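PDB 2GLF: probable M18-family aminopeptidase 1 from Thermotoga maritima, which probably removes amino-terminal residues from peptides as a zinc-dependent metallo-aminopeptidase, here with manganese ions bound. Local coordinates for residues K71-F76 with V272-K277; V90-S95 with G247-I252; A374-V379 with R444-K449. All blocks are in the same frame, centred on the assembly; numbering follows the deposited sequence.

In the fold
Contacts 1 and 2 are built into the same mixed sheet, where strand 270-275 of contact 1 lies beside strand 87-92 of contact 2; the centres of the two contacts are about 11 Å apart. Two probable backbone hydrogen bonds join them, from Phe275 N to Ala91 O (2.9 Å) and from Ile93 N to Phe275 O (2.7 Å). Contact 2 lies at the middle of the chain and holds His92, which binds one manganese ion, and Asp249, which binds both, whereas the Phe275 side chain of contact 1 stays about 10 Å from a bound manganese. Contact 3 joins two helices, its centre about 22 Å from the other two; its selenomethionine Met447 still packs against Val272 of contact 1.

Contact 1: residues K71-F76 with V272-K277; sequences KAIAAF and VIFFDK
Strands 73-76 and 272-275 run antiparallel, 177° between their directions, with their axes 4.7 Å apart at closest approach. Two hydrogen-bonded pairs, Ile73 with Phe274 and Ala75 with Val272, flank the non-hydrogen-bonded pair Ala74-Ile273. Each of the outer pairs exchanges two backbone bonds; the straightest runs from Ala75 N to Val272 O (2.8 Å, 175°). Between them, the alpha carbons of Ala74 and Ile273 come within 4.1 Å, and Ala74 CB rests against both branches of the isoleucine, CG1 and CG2. On the other face, Ile73 and Phe274 lie side by side and point the same way. Ile73 CG2 meets the phenylalanine ring at its edge, in the ring plane, 3.5 Å from Phe274 CD1. The isoleucine's longer branch trails opposite its own amide nitrogen (CG1, chi1 -175°), which leaves the short methyl as the group that touches the ring.

This pairing belongs to the central mixed sheet of the catalytic fold of clan ZnExoPePases. Strand 270-275 is hydrogen-bonded on its other edge to strand 87-92, and helices pack on both faces: Ala74 and Ile273 touch helix 292-303, while Ala75, Val272 and Phe274 touch helix 248-263.

Beyond the paired residues the chains remain close. Asp276 CB lies 3.3 Å from Lys71 O, and the two side chains slant across each other, the lysine's aliphatic CD passing 3.8 Å from Asp276 OD1. Their charged ends do not meet directly: Lys71 NZ and Asp276 OD1 are 5.2 Å apart. A water bridges the two side chains, weakly on the lysine side. Lys71 NZ also forms a salt bridge with Glu224 and a hydrogen bond with His369 of the second subunit, which draws this end of the strand pair into the subunit interface.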
ATOM      1  N   LYS A  71     -44.022  25.695  11.559  1.00 14.68           N
ATOM      2  CA  LYS A  71     -42.615  25.342  11.677  1.00 14.40           C
ATOM      3  C   LYS A  71     -41.724  26.575  11.752  1.00 14.42           C
ATOM      4  O   LYS A  71     -40.534  26.473  12.020  1.00 15.19           O
ATOM      5  CB  LYS A  71     -42.192  24.476  10.490  1.00 16.08           C
ATOM      6  CG  LYS A  71     -42.934  23.160  10.389  1.00 17.09           C
ATOM      7  CD  LYS A  71     -42.500  22.396   9.156  1.00 16.46           C
ATOM      8  CE  LYS A  71     -43.216  21.069   9.061  1.00 17.46           C
ATOM      9  NZ  LYS A  71     -42.794  20.275   7.869  1.00 17.07           N
ATOM     10  N   ALA A  72     -42.298  27.741  11.508  1.00 20.91           N
ATOM     11  CA  ALA A  72     -41.534  28.976  11.567  1.00 19.75           C
ATOM     12  C   ALA A  72     -42.428  30.049  12.157  1.00 20.11           C
ATOM     13  O   ALA A  72     -43.649  29.985  12.034  1.00 21.12           O
ATOM     14  CB  ALA A  72     -41.077  29.372  10.180  1.00  7.55           C
ATOM     15  N   ILE A  73     -41.837  31.040  12.806  1.00 15.42           N
ATOM     16  CA  ILE A  73     -42.648  32.084  13.396  1.00 15.08           C
ATOM     17  C   ILE A  73     -41.840  33.346  13.665  1.00 15.89           C
ATOM     18  O   ILE A  73     -40.791  33.312  14.307  1.00 16.26           O
ATOM     19  CB  ILE A  73     -43.301  31.574  14.699  1.00 21.55           C
ATOM     20  CG1 ILE A  73     -44.257  32.623  15.258  1.00 20.90           C
ATOM     21  CG2 ILE A  73     -42.226  31.212  15.712  1.00 22.15           C
ATOM     22  CD1 ILE A  73     -44.983  32.171  16.507  1.00 20.74           C
ATOM     23  N   ALA A  74     -42.332  34.460  13.142  1.00 12.98           N
ATOM     24  CA  ALA A  74     -41.679  35.746  13.319  1.00 12.98           C
ATOM     25  C   ALA A  74     -42.522  36.597  14.271  1.00 12.98           C
ATOM     26  O   ALA A  74     -43.741  36.673  14.138  1.00 12.98           O
ATOM     27  CB  ALA A  74     -41.528  36.440  11.973  1.00 20.46           C
ATOM     28  N   ALA A  75     -41.870  37.220  15.242  1.00 19.34           N
ATOM     29  CA  ALA A  75     -42.574  38.054  16.203  1.00 20.42           C
ATOM     30  C   ALA A  75     -41.991  39.455  16.202  1.00 21.28           C
ATOM     31  O   ALA A  75     -40.785  39.628  16.346  1.00 22.13           O
ATOM     32  CB  ALA A  75     -42.469  37.456  17.593  1.00  9.79           C
ATOM     33  N   PHE A  76     -42.848  40.455  16.032  1.00 18.35           N
ATOM     34  CA  PHE A  76     -42.378  41.828  16.031  1.00 18.63           C
ATOM     35  C   PHE A  76     -43.017  42.652  17.133  1.00 18.53           C
ATOM     36  O   PHE A  76     -43.996  42.248  17.768  1.00 18.74           O
ATOM     37  CB  PHE A  76     -42.668  42.520  14.696  1.00 16.24           C
ATOM     38  CG  PHE A  76     -42.175  41.769  13.500  1.00 16.73           C
ATOM     39  CD1 PHE A  76     -43.043  40.959  12.764  1.00 16.24           C
ATOM     40  CD2 PHE A  76     -40.840  41.856  13.107  1.00 17.23           C
ATOM     41  CE1 PHE A  76     -42.586  40.249  11.661  1.00 16.24           C
ATOM     42  CE2 PHE A  76     -40.373  41.146  12.003  1.00 16.24           C
ATOM     43  CZ  PHE A  76     -41.245  40.342  11.279  1.00 16.24           C
ATOM     44  N   VAL A 272     -38.030  39.179  16.479  1.00 18.81           N
ATOM     45  CA  VAL A 272     -37.285  37.927  16.439  1.00 18.36           C
ATOM     46  C   VAL A 272     -37.932  36.966  15.444  1.00 18.83           C
ATOM     47  O   VAL A 272     -39.145  36.786  15.449  1.00 19.60           O
ATOM     48  CB  VAL A 272     -37.258  37.231  17.817  1.00  5.94           C
ATOM     49  CG1 VAL A 272     -36.423  35.980  17.728  1.00  5.94           C
ATOM     50  CG2 VAL A 272     -36.685  38.160  18.879  1.00  5.94           C
ATOM     51  N   ILE A 273     -37.125  36.352  14.588  1.00 21.48           N
ATOM     52  CA  ILE A 273     -37.650  35.399  13.618  1.00 21.03           C
ATOM     53  C   ILE A 273     -37.042  34.019  13.872  1.00 21.20           C
ATOM     54  O   ILE A 273     -35.841  33.884  14.103  1.00 21.10           O
ATOM     55  CB  ILE A 273     -37.343  35.850  12.198  1.00 20.04           C
ATOM     56  CG1 ILE A 273     -37.864  37.268  12.009  1.00 18.25           C
ATOM     57  CG2 ILE A 273     -38.021  34.937  11.194  1.00 19.56           C
ATOM     58  CD1 ILE A 273     -37.342  37.922  10.764  1.00 18.51           C
ATOM     59  N   PHE A 274     -37.889  32.999  13.837  1.00 15.26           N
ATOM     60  CA  PHE A 274     -37.463  31.634  14.092  1.00 15.52           C
ATOM     61  C   PHE A 274     -37.635  30.768  12.855  1.00 15.23           C
ATOM     62  O   PHE A 274     -38.761  30.523  12.420  1.00 14.73           O
ATOM     63  CB  PHE A 274     -38.290  31.072  15.241  1.00 20.47           C
ATOM     64  CG  PHE A 274     -38.113  31.818  16.533  1.00 23.42           C
ATOM     65  CD1 PHE A 274     -39.208  32.151  17.308  1.00 26.77           C
ATOM     66  CD2 PHE A 274     -36.848  32.144  16.996  1.00 28.81           C
ATOM     67  CE1 PHE A 274     -39.041  32.796  18.533  1.00 30.53           C
ATOM     68  CE2 PHE A 274     -36.678  32.786  18.216  1.00 28.44           C
ATOM     69  CZ  PHE A 274     -37.777  33.112  18.986  1.00 26.42           C
ATOM     70  N   PHE A 275     -36.525  30.294  12.292  1.00 31.26           N
ATOM     71  CA  PHE A 275     -36.597  29.469  11.089  1.00 30.53           C
ATOM     72  C   PHE A 275     -36.420  27.981  11.309  1.00 30.22           C
ATOM     73  O   PHE A 275     -35.943  27.536  12.347  1.00 30.81           O
ATOM     74  CB  PHE A 275     -35.571  29.936  10.060  1.00 12.21           C
ATOM     75  CG  PHE A 275     -35.775  31.349   9.602  1.00 12.21           C
ATOM     76  CD1 PHE A 275     -35.120  32.401  10.237  1.00 12.21           C
ATOM     77  CD2 PHE A 275     -36.619  31.632   8.530  1.00 12.21           C
ATOM     78  CE1 PHE A 275     -35.300  33.714   9.808  1.00 13.39           C
ATOM     79  CE2 PHE A 275     -36.808  32.944   8.092  1.00 12.28           C
ATOM     80  CZ  PHE A 275     -36.147  33.988   8.729  1.00 13.10           C
ATOM     81  N   ASP A 276     -36.816  27.225  10.294  1.00 12.99           N
ATOM     82  CA  ASP A 276     -36.738  25.768  10.277  1.00 12.99           C
ATOM     83  C   ASP A 276     -35.854  25.439   9.063  1.00 12.99           C
ATOM     84  O   ASP A 276     -35.615  26.306   8.224  1.00 12.99           O
ATOM     85  CB  ASP A 276     -38.184  25.224  10.151  1.00 15.76           C
ATOM     86  CG  ASP A 276     -38.282  23.832   9.513  1.00 18.04           C
ATOM     87  OD1 ASP A 276     -38.958  23.727   8.460  1.00 20.81           O
ATOM     88  OD2 ASP A 276     -37.731  22.843  10.053  1.00 19.87           O
ATOM     89  N   LYS A 277     -35.326  24.222   8.989  1.00 12.04           N
ATOM     90  CA  LYS A 277     -34.494  23.824   7.851  1.00 11.43           C
ATOM     91  C   LYS A 277     -33.066  24.379   7.787  1.00 11.87           C
ATOM     92  O   LYS A 277     -32.375  24.158   6.799  1.00 10.59           O
ATOM     93  CB  LYS A 277     -35.206  24.166   6.531  1.00 19.39           C
ATOM     94  CG  LYS A 277     -36.089  23.064   5.954  1.00 18.92           C
ATOM     95  CD  LYS A 277     -37.092  22.563   6.971  1.00 20.91           C
ATOM     96  CE  LYS A 277     -38.109  21.602   6.368  1.00 19.62           C
ATOM     97  NZ  LYS A 277     -37.502  20.313   5.943  1.00 17.89           N
TER
HETATM   98  O   HOH W   1     -39.660  20.762   8.914  1.00 41.95           O

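Contact 2: residues V90-S95 with G247-I252; sequences VAHIDS and GQDDRI. With MN (manganese (II) ion), chain E; MN (manganese (II) ion), chain F.
Ile93 O receives two weak hydrogen bonds from one guanidinium group, from Arg251 NH2 at 2.7 Å and from Arg251 NE at 3.0 Å. The arginine chain bends at its second torsion (chi2 -149°) and brings NE and NH2 to the same carbonyl. Ser95 OG sits over one face of the guanidinium, 3.2 Å from Arg251 NH1 but at an angle too poor for a bond. A water within hydrogen-bonding distance of Asp94 O, Asp249 O and Ser95 OG links the two segments.

The His92 ring is fixed from several sides. Asp250 CB lies over one ring face in a CH-pi contact, 3.5 Å from the centroid and 17° off the normal. Weak bonds from His92 ND1 go to Asp94 O, in the ring plane at its edge, and to Asp94 OD2, turning His92 NE2 to a manganese ion at 2.4 Å; Asp94 OD1 is hydrogen-bonded to Tyr119. Asp249 OD1 binds the same ion at 2.3 Å, and its other oxygen, OD2, binds the second manganese at 2.4 Å. This aspartate therefore bridges the two ions, as in the co-catalytic two-metal centres of related metallopeptidases, probably occupied by zinc in the family. Asp326 completes the protein ligands of the first ion, and Glu279 and His425 those of the second.

Of these ligands, His92 ends strand 87-92 and Asp249 lies where helix 248-263 begins. Strand 87-92 runs between strands 270-275 and 321-329 in the central sheet, and helix 33-45 packs against Ile93 and Arg251.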
ATOM      1  N   VAL A  90     -32.186  36.746  14.939  1.00 16.13           N
ATOM      2  CA  VAL A  90     -32.778  35.567  14.314  1.00 15.50           C
ATOM      3  C   VAL A  90     -32.092  34.272  14.696  1.00 15.38           C
ATOM      4  O   VAL A  90     -30.882  34.246  14.932  1.00 16.45           O
ATOM      5  CB  VAL A  90     -32.753  35.685  12.783  1.00 17.23           C
ATOM      6  CG1 VAL A  90     -33.526  36.906  12.357  1.00 17.59           C
ATOM      7  CG2 VAL A  90     -31.317  35.765  12.287  1.00 16.54           C
ATOM      8  N   ALA A  91     -32.875  33.200  14.748  1.00  9.46           N
ATOM      9  CA  ALA A  91     -32.358  31.881  15.089  1.00  9.46           C
ATOM     10  C   ALA A  91     -33.151  30.785  14.382  1.00  9.46           C
ATOM     11  O   ALA A  91     -34.134  31.062  13.694  1.00  9.46           O
ATOM     12  CB  ALA A  91     -32.412  31.676  16.592  1.00  1.76           C
ATOM     13  N   HIS A  92     -32.710  29.541  14.535  1.00  9.29           N
ATOM     14  CA  HIS A  92     -33.404  28.415  13.924  1.00  9.33           C
ATOM     15  C   HIS A  92     -33.878  27.455  15.009  1.00  9.51           C
ATOM     16  O   HIS A  92     -33.232  27.298  16.045  1.00  9.46           O
ATOM     17  CB  HIS A  92     -32.506  27.707  12.893  1.00 13.57           C
ATOM     18  CG  HIS A  92     -31.346  26.955  13.476  1.00 14.27           C
ATOM     19  ND1 HIS A  92     -31.427  25.623  13.832  1.00 16.58           N
ATOM     20  CD2 HIS A  92     -30.058  27.322  13.682  1.00 14.89           C
ATOM     21  CE1 HIS A  92     -30.236  25.202  14.227  1.00 16.43           C
ATOM     22  NE2 HIS A  92     -29.388  26.213  14.145  1.00 15.74           N
ATOM     23  N   ILE A  93     -35.027  26.833  14.781  1.00  9.30           N
ATOM     24  CA  ILE A  93     -35.579  25.930  15.766  1.00  9.26           C
ATOM     25  C   ILE A  93     -35.573  24.470  15.340  1.00  9.42           C
ATOM     26  O   ILE A  93     -36.156  23.624  16.017  1.00  9.34           O
ATOM     27  CB  ILE A  93     -37.009  26.361  16.168  1.00  9.49           C
ATOM     28  CG1 ILE A  93     -37.884  26.531  14.929  1.00  9.49           C
ATOM     29  CG2 ILE A  93     -36.955  27.665  16.943  1.00  9.49           C
ATOM     30  CD1 ILE A  93     -39.301  26.935  15.250  1.00  9.58           C
ATOM     31  N   ASP A  94     -34.917  24.163  14.227  1.00  8.51           N
ATOM     32  CA  ASP A  94     -34.825  22.773  13.799  1.00 10.22           C
ATOM     33  C   ASP A  94     -33.501  22.238  14.356  1.00 11.43           C
ATOM     34  O   ASP A  94     -32.546  23.000  14.525  1.00 11.75           O
ATOM     35  CB  ASP A  94     -34.835  22.662  12.274  1.00 19.59           C
ATOM     36  CG  ASP A  94     -33.655  23.353  11.630  1.00 22.87           C
ATOM     37  OD1 ASP A  94     -33.017  22.735  10.749  1.00 25.20           O
ATOM     38  OD2 ASP A  94     -33.366  24.514  12.002  1.00 28.56           O
ATOM     39  N   SER A  95     -33.444  20.943  14.655  1.00 19.64           N
ATOM     40  CA  SER A  95     -32.229  20.337  15.196  1.00 20.36           C
ATOM     41  C   SER A  95     -31.967  18.965  14.602  1.00 20.08           C
ATOM     42  O   SER A  95     -32.901  18.265  14.214  1.00 19.98           O
ATOM     43  CB  SER A  95     -32.336  20.184  16.712  1.00 20.48           C
ATOM     44  OG  SER A  95     -32.267  21.435  17.359  1.00 23.20           O
ATOM     45  N   GLY A 247     -30.813  19.413  21.546  1.00 15.71           N
ATOM     46  CA  GLY A 247     -31.305  20.491  20.716  1.00 16.23           C
ATOM     47  C   GLY A 247     -30.957  21.872  21.189  1.00 17.02           C
ATOM     48  O   GLY A 247     -31.563  22.848  20.741  1.00 17.70           O
ATOM     49  N   GLN A 248     -29.997  21.977  22.097  1.00 20.42           N
ATOM     50  CA  GLN A 248     -29.610  23.296  22.559  1.00 20.99           C
ATOM     51  C   GLN A 248     -29.075  24.067  21.368  1.00 20.88           C
ATOM     52  O   GLN A 248     -29.018  25.298  21.395  1.00 20.20           O
ATOM     53  CB  GLN A 248     -28.553  23.209  23.655  1.00 22.29           C
ATOM     54  CG  GLN A 248     -29.165  23.070  25.031  1.00 22.94           C
ATOM     55  CD  GLN A 248     -28.138  23.106  26.130  1.00 25.51           C
ATOM     56  OE1 GLN A 248     -27.326  22.190  26.267  1.00 29.88           O
ATOM     57  NE2 GLN A 248     -28.162  24.173  26.923  1.00 27.39           N
ATOM     58  N   ASP A 249     -28.699  23.341  20.315  1.00 23.76           N
ATOM     59  CA  ASP A 249     -28.195  23.999  19.123  1.00 23.90           C
ATOM     60  C   ASP A 249     -29.296  24.894  18.588  1.00 24.62           C
ATOM     61  O   ASP A 249     -30.179  24.467  17.842  1.00 24.24           O
ATOM     62  CB  ASP A 249     -27.780  23.013  18.038  1.00 17.36           C
ATOM     63  CG  ASP A 249     -27.078  23.706  16.860  1.00 16.77           C
ATOM     64  OD1 ASP A 249     -27.476  24.834  16.492  1.00 19.51           O
ATOM     65  OD2 ASP A 249     -26.140  23.115  16.283  1.00 16.76           O
ATOM     66  N   ASP A 250     -29.214  26.139  19.040  1.00 55.64           N
ATOM     67  CA  ASP A 250     -30.087  27.241  18.695  1.00 55.58           C
ATOM     68  C   ASP A 250     -31.427  27.430  19.361  1.00 55.30           C
ATOM     69  O   ASP A 250     -32.021  28.498  19.225  1.00 55.16           O
ATOM     70  CB  ASP A 250     -30.249  27.340  17.196  1.00 29.01           C
ATOM     71  CG  ASP A 250     -29.964  28.728  16.714  1.00 30.88           C
ATOM     72  OD1 ASP A 250     -28.984  29.317  17.221  1.00 29.60           O
ATOM     73  OD2 ASP A 250     -30.706  29.234  15.853  1.00 31.02           O
ATOM     74  N   ARG A 251     -31.934  26.429  20.067  1.00 20.94           N
ATOM     75  CA  ARG A 251     -33.193  26.671  20.761  1.00 21.07           C
ATOM     76  C   ARG A 251     -32.754  27.477  21.978  1.00 21.51           C
ATOM     77  O   ARG A 251     -33.561  28.132  22.635  1.00 21.35           O
ATOM     78  CB  ARG A 251     -33.889  25.367  21.175  1.00 12.24           C
ATOM     79  CG  ARG A 251     -34.251  24.491  19.987  1.00 12.32           C
ATOM     80  CD  ARG A 251     -35.493  23.654  20.214  1.00 11.82           C
ATOM     81  NE  ARG A 251     -35.895  23.020  18.963  1.00 13.98           N
ATOM     82  CZ  ARG A 251     -35.527  21.804  18.581  1.00 13.82           C
ATOM     83  NH1 ARG A 251     -34.748  21.071  19.360  1.00 16.38           N
ATOM     84  NH2 ARG A 251     -35.917  21.327  17.409  1.00 10.73           N
ATOM     85  N   ILE A 252     -31.449  27.441  22.250  1.00 17.66           N
ATOM     86  CA  ILE A 252     -30.886  28.183  23.362  1.00 18.06           C
ATOM     87  C   ILE A 252     -30.833  29.641  22.941  1.00 18.07           C
ATOM     88  O   ILE A 252     -30.923  30.540  23.769  1.00 19.22           O
ATOM     89  CB  ILE A 252     -29.461  27.712  23.717  1.00 15.28           C
ATOM     90  CG1 ILE A 252     -29.056  28.291  25.078  1.00 15.28           C
ATOM     91  CG2 ILE A 252     -28.474  28.172  22.652  1.00 15.28           C
ATOM     92  CD1 ILE A 252     -27.787  27.695  25.649  1.00 15.28           C
TER
HETATM   93 MN    MN E5001     -27.002  26.171  14.661  1.00 17.51          MN
HETATM   94 MN    MN F5002     -26.333  22.989  13.881  1.00 19.73          MN
HETATM   95  O   HOH W   2     -32.940  24.307  17.016  1.00 33.77           O
HETATM   96  O   HOH W   3     -35.558  18.693  16.287  1.00 29.11           O
HETATM   97  O   HOH W   4     -24.868  26.112  15.669  1.00 24.06           O

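Contact 3: residues A374-V379 with R444-K449; sequences ARVRKV and RSLMEK
Val379 packs against helix 433-449 from helix 370-382. Its CB lies 4.0 Å from Leu446 CD2, and the two methyls then part. With chi1 at 173°, CG1 extends away from the valine's backbone N and enters between three groups: Ser445 O at 3.3 Å, Lys449 CB at 3.6 Å and Leu446 CD2 at 3.8 Å. CG2 turns to the chain end, where Lys449 CB is 3.9 Å away. One turn earlier, Val376 CG1 meets the same leucine methyl at 4.1 Å, the side chains crossing at about a right angle. Shortening Val379 to an alanine would probably open a gap beside Lys449 CB and cost Leu446 CD2 its nearer contact, leaving it the more distant CB and Val376 CG1 of helix 370-382.

The short helix segments cross at 113°, their axes 10.2 Å apart. Val376 and Leu446 both touch Met417 of strand 414-421, so the pair sits against the central sheet, while Arg377 forms salt bridges with Glu218 and Asp219 of the third subunit. With no hydrogen bond or salt bridge between segments 374-379 and 444-449, their association rests mainly on aliphatic packing of Val376, Val379 and Leu446, the lysine methylenes at the margin.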
ATOM      1  N   ALA A 374     -17.910  47.377  15.300  1.00 16.40           N
ATOM      2  CA  ALA A 374     -17.628  48.544  16.126  1.00 15.83           C
ATOM      3  C   ALA A 374     -18.904  48.943  16.864  1.00 15.72           C
ATOM      4  O   ALA A 374     -18.911  49.094  18.083  1.00 14.76           O
ATOM      5  CB  ALA A 374     -17.142  49.690  15.252  1.00 14.19           C
ATOM      6  N   ARG A 375     -19.986  49.108  16.114  1.00 17.64           N
ATOM      7  CA  ARG A 375     -21.263  49.485  16.696  1.00 18.85           C
ATOM      8  C   ARG A 375     -21.728  48.487  17.755  1.00 18.58           C
ATOM      9  O   ARG A 375     -22.261  48.875  18.794  1.00 18.81           O
ATOM     10  CB  ARG A 375     -22.315  49.612  15.596  1.00 34.34           C
ATOM     11  CG  ARG A 375     -22.058  50.768  14.638  1.00 38.33           C
ATOM     12  CD  ARG A 375     -23.064  50.765  13.506  1.00 44.67           C
ATOM     13  NE  ARG A 375     -24.433  50.808  14.010  1.00 52.50           N
ATOM     14  CZ  ARG A 375     -25.509  50.540  13.278  1.00 55.63           C
ATOM     15  NH1 ARG A 375     -25.373  50.205  11.998  1.00 56.20           N
ATOM     16  NH2 ARG A 375     -26.722  50.608  13.823  1.00 55.90           N
ATOM     17  N   VAL A 376     -21.526  47.201  17.495  1.00 19.81           N
ATOM     18  CA  VAL A 376     -21.932  46.169  18.439  1.00 18.38           C
ATOM     19  C   VAL A 376     -21.027  46.175  19.668  1.00 19.45           C
ATOM     20  O   VAL A 376     -21.485  45.985  20.790  1.00 19.58           O
ATOM     21  CB  VAL A 376     -21.878  44.772  17.784  1.00  4.80           C
ATOM     22  CG1 VAL A 376     -22.203  43.689  18.813  1.00  4.80           C
ATOM     23  CG2 VAL A 376     -22.852  44.717  16.624  1.00  4.80           C
ATOM     24  N   ARG A 377     -19.739  46.407  19.449  1.00 27.25           N
ATOM     25  CA  ARG A 377     -18.780  46.418  20.543  1.00 28.14           C
ATOM     26  C   ARG A 377     -19.071  47.556  21.508  1.00 28.69           C
ATOM     27  O   ARG A 377     -18.860  47.423  22.713  1.00 29.15           O
ATOM     28  CB  ARG A 377     -17.355  46.553  19.995  1.00 20.93           C
ATOM     29  CG  ARG A 377     -16.331  45.724  20.748  1.00 20.64           C
ATOM     30  CD  ARG A 377     -15.330  46.568  21.515  1.00 19.13           C
ATOM     31  NE  ARG A 377     -14.524  47.381  20.618  1.00 18.03           N
ATOM     32  CZ  ARG A 377     -13.373  47.953  20.959  1.00 19.27           C
ATOM     33  NH1 ARG A 377     -12.881  47.797  22.186  1.00 18.44           N
ATOM     34  NH2 ARG A 377     -12.720  48.700  20.076  1.00 19.89           N
ATOM     35  N   LYS A 378     -19.567  48.670  20.973  1.00 32.65           N
ATOM     36  CA  LYS A 378     -19.883  49.848  21.781  1.00 32.45           C
ATOM     37  C   LYS A 378     -21.055  49.566  22.716  1.00 31.34           C
ATOM     38  O   LYS A 378     -20.943  49.744  23.933  1.00 31.03           O
ATOM     39  CB  LYS A 378     -20.213  51.036  20.873  1.00 28.39           C
ATOM     40  CG  LYS A 378     -20.167  52.389  21.561  1.00 29.60           C
ATOM     41  CD  LYS A 378     -20.327  53.515  20.547  1.00 32.33           C
ATOM     42  CE  LYS A 378     -20.103  54.890  21.169  1.00 36.93           C
ATOM     43  NZ  LYS A 378     -21.158  55.254  22.160  1.00 39.32           N
ATOM     44  N   VAL A 379     -22.173  49.123  22.147  1.00 25.48           N
ATOM     45  CA  VAL A 379     -23.352  48.809  22.945  1.00 25.50           C
ATOM     46  C   VAL A 379     -22.999  47.844  24.081  1.00 26.43           C
ATOM     47  O   VAL A 379     -23.282  48.116  25.254  1.00 26.54           O
ATOM     48  CB  VAL A 379     -24.465  48.162  22.085  1.00 12.80           C
ATOM     49  CG1 VAL A 379     -25.604  47.701  22.982  1.00 12.80           C
ATOM     50  CG2 VAL A 379     -24.983  49.151  21.051  1.00 12.80           C
ATOM     51  N   ARG A 444     -30.950  41.560  24.601  1.00 27.80           N
ATOM     52  CA  ARG A 444     -31.890  42.582  25.044  1.00 29.55           C
ATOM     53  C   ARG A 444     -31.322  43.979  24.892  1.00 30.53           C
ATOM     54  O   ARG A 444     -31.978  44.874  24.356  1.00 30.74           O
ATOM     55  CB  ARG A 444     -32.270  42.351  26.506  1.00 25.02           C
ATOM     56  CG  ARG A 444     -33.133  43.443  27.093  1.00 26.24           C
ATOM     57  CD  ARG A 444     -33.482  43.168  28.546  1.00 31.81           C
ATOM     58  NE  ARG A 444     -34.146  44.314  29.161  1.00 34.43           N
ATOM     59  CZ  ARG A 444     -34.662  44.314  30.385  1.00 34.43           C
ATOM     60  NH1 ARG A 444     -34.596  43.222  31.138  1.00 33.78           N
ATOM     61  NH2 ARG A 444     -35.246  45.408  30.855  1.00 35.76           N
ATOM     62  N   SER A 445     -30.099  44.164  25.372  1.00 26.30           N
ATOM     63  CA  SER A 445     -29.457  45.462  25.290  1.00 27.74           C
ATOM     64  C   SER A 445     -29.040  45.806  23.861  1.00 28.21           C
ATOM     65  O   SER A 445     -28.739  46.956  23.562  1.00 29.09           O
ATOM     66  CB  SER A 445     -28.256  45.511  26.235  1.00 30.40           C
ATOM     67  OG  SER A 445     -27.397  44.410  26.023  1.00 32.77           O
ATOM     68  N   LEU A 446     -29.019  44.817  22.975  1.00 22.25           N
ATOM     69  CA  LEU A 446     -28.657  45.084  21.591  1.00 22.65           C
ATOM     70  C   LEU A 446     -29.884  45.534  20.813  1.00 23.54           C
ATOM     71  O   LEU A 446     -29.776  46.325  19.869  1.00 23.79           O
ATOM     72  CB  LEU A 446     -28.054  43.847  20.930  1.00 14.86           C
ATOM     73  CG  LEU A 446     -26.550  43.642  21.124  1.00 14.49           C
ATOM     74  CD1 LEU A 446     -26.148  42.323  20.502  1.00 14.81           C
ATOM     75  CD2 LEU A 446     -25.775  44.790  20.489  1.00 12.56           C
HETATM   76  N   MSE A 447     -31.050  45.028  21.202  1.00 30.98           N
HETATM   77  CA  MSE A 447     -32.291  45.412  20.541  1.00 32.05           C
HETATM   78  C   MSE A 447     -32.635  46.822  20.997  1.00 31.82           C
HETATM   79  O   MSE A 447     -33.178  47.624  20.235  1.00 31.62           O
HETATM   80  CB  MSE A 447     -33.428  44.477  20.937  1.00 50.63           C
HETATM   81  CG  MSE A 447     -33.181  43.025  20.630  1.00 52.04           C
HETATM   82 SE   MSE A 447     -34.587  41.905  21.346  1.00 53.78          SE
HETATM   83  CE  MSE A 447     -35.248  41.144  19.694  1.00 53.09           C
ATOM     84  N   GLU A 448     -32.301  47.107  22.252  1.00 26.63           N
ATOM     85  CA  GLU A 448     -32.571  48.401  22.872  1.00 27.04           C
ATOM     86  C   GLU A 448     -31.652  49.537  22.449  1.00 27.21           C
ATOM     87  O   GLU A 448     -32.108  50.664  22.250  1.00 27.35           O
ATOM     88  CB  GLU A 448     -32.492  48.283  24.400  1.00 33.75           C
ATOM     89  CG  GLU A 448     -33.671  47.594  25.070  1.00 32.96           C
ATOM     90  CD  GLU A 448     -33.474  47.424  26.576  1.00 34.46           C
ATOM     91  OE1 GLU A 448     -34.449  47.042  27.265  1.00 37.54           O
ATOM     92  OE2 GLU A 448     -32.347  47.665  27.071  1.00 34.77           O
ATOM     93  N   LYS A 449     -30.365  49.244  22.306  1.00 26.98           N
ATOM     94  CA  LYS A 449     -29.399  50.285  21.982  1.00 26.22           C
ATOM     95  C   LYS A 449     -28.840  50.358  20.561  1.00 25.78           C
ATOM     96  O   LYS A 449     -28.185  51.343  20.226  1.00 25.61           O
ATOM     97  CB  LYS A 449     -28.238  50.212  22.981  1.00 29.07           C
ATOM     98  CG  LYS A 449     -28.661  50.082  24.447  1.00 31.26           C
ATOM     99  CD  LYS A 449     -28.836  51.428  25.136  1.00 36.81           C
ATOM    100  CE  LYS A 449     -30.063  52.189  24.653  1.00 38.16           C
ATOM    101  NZ  LYS A 449     -31.346  51.572  25.087  1.00 41.48           N
TER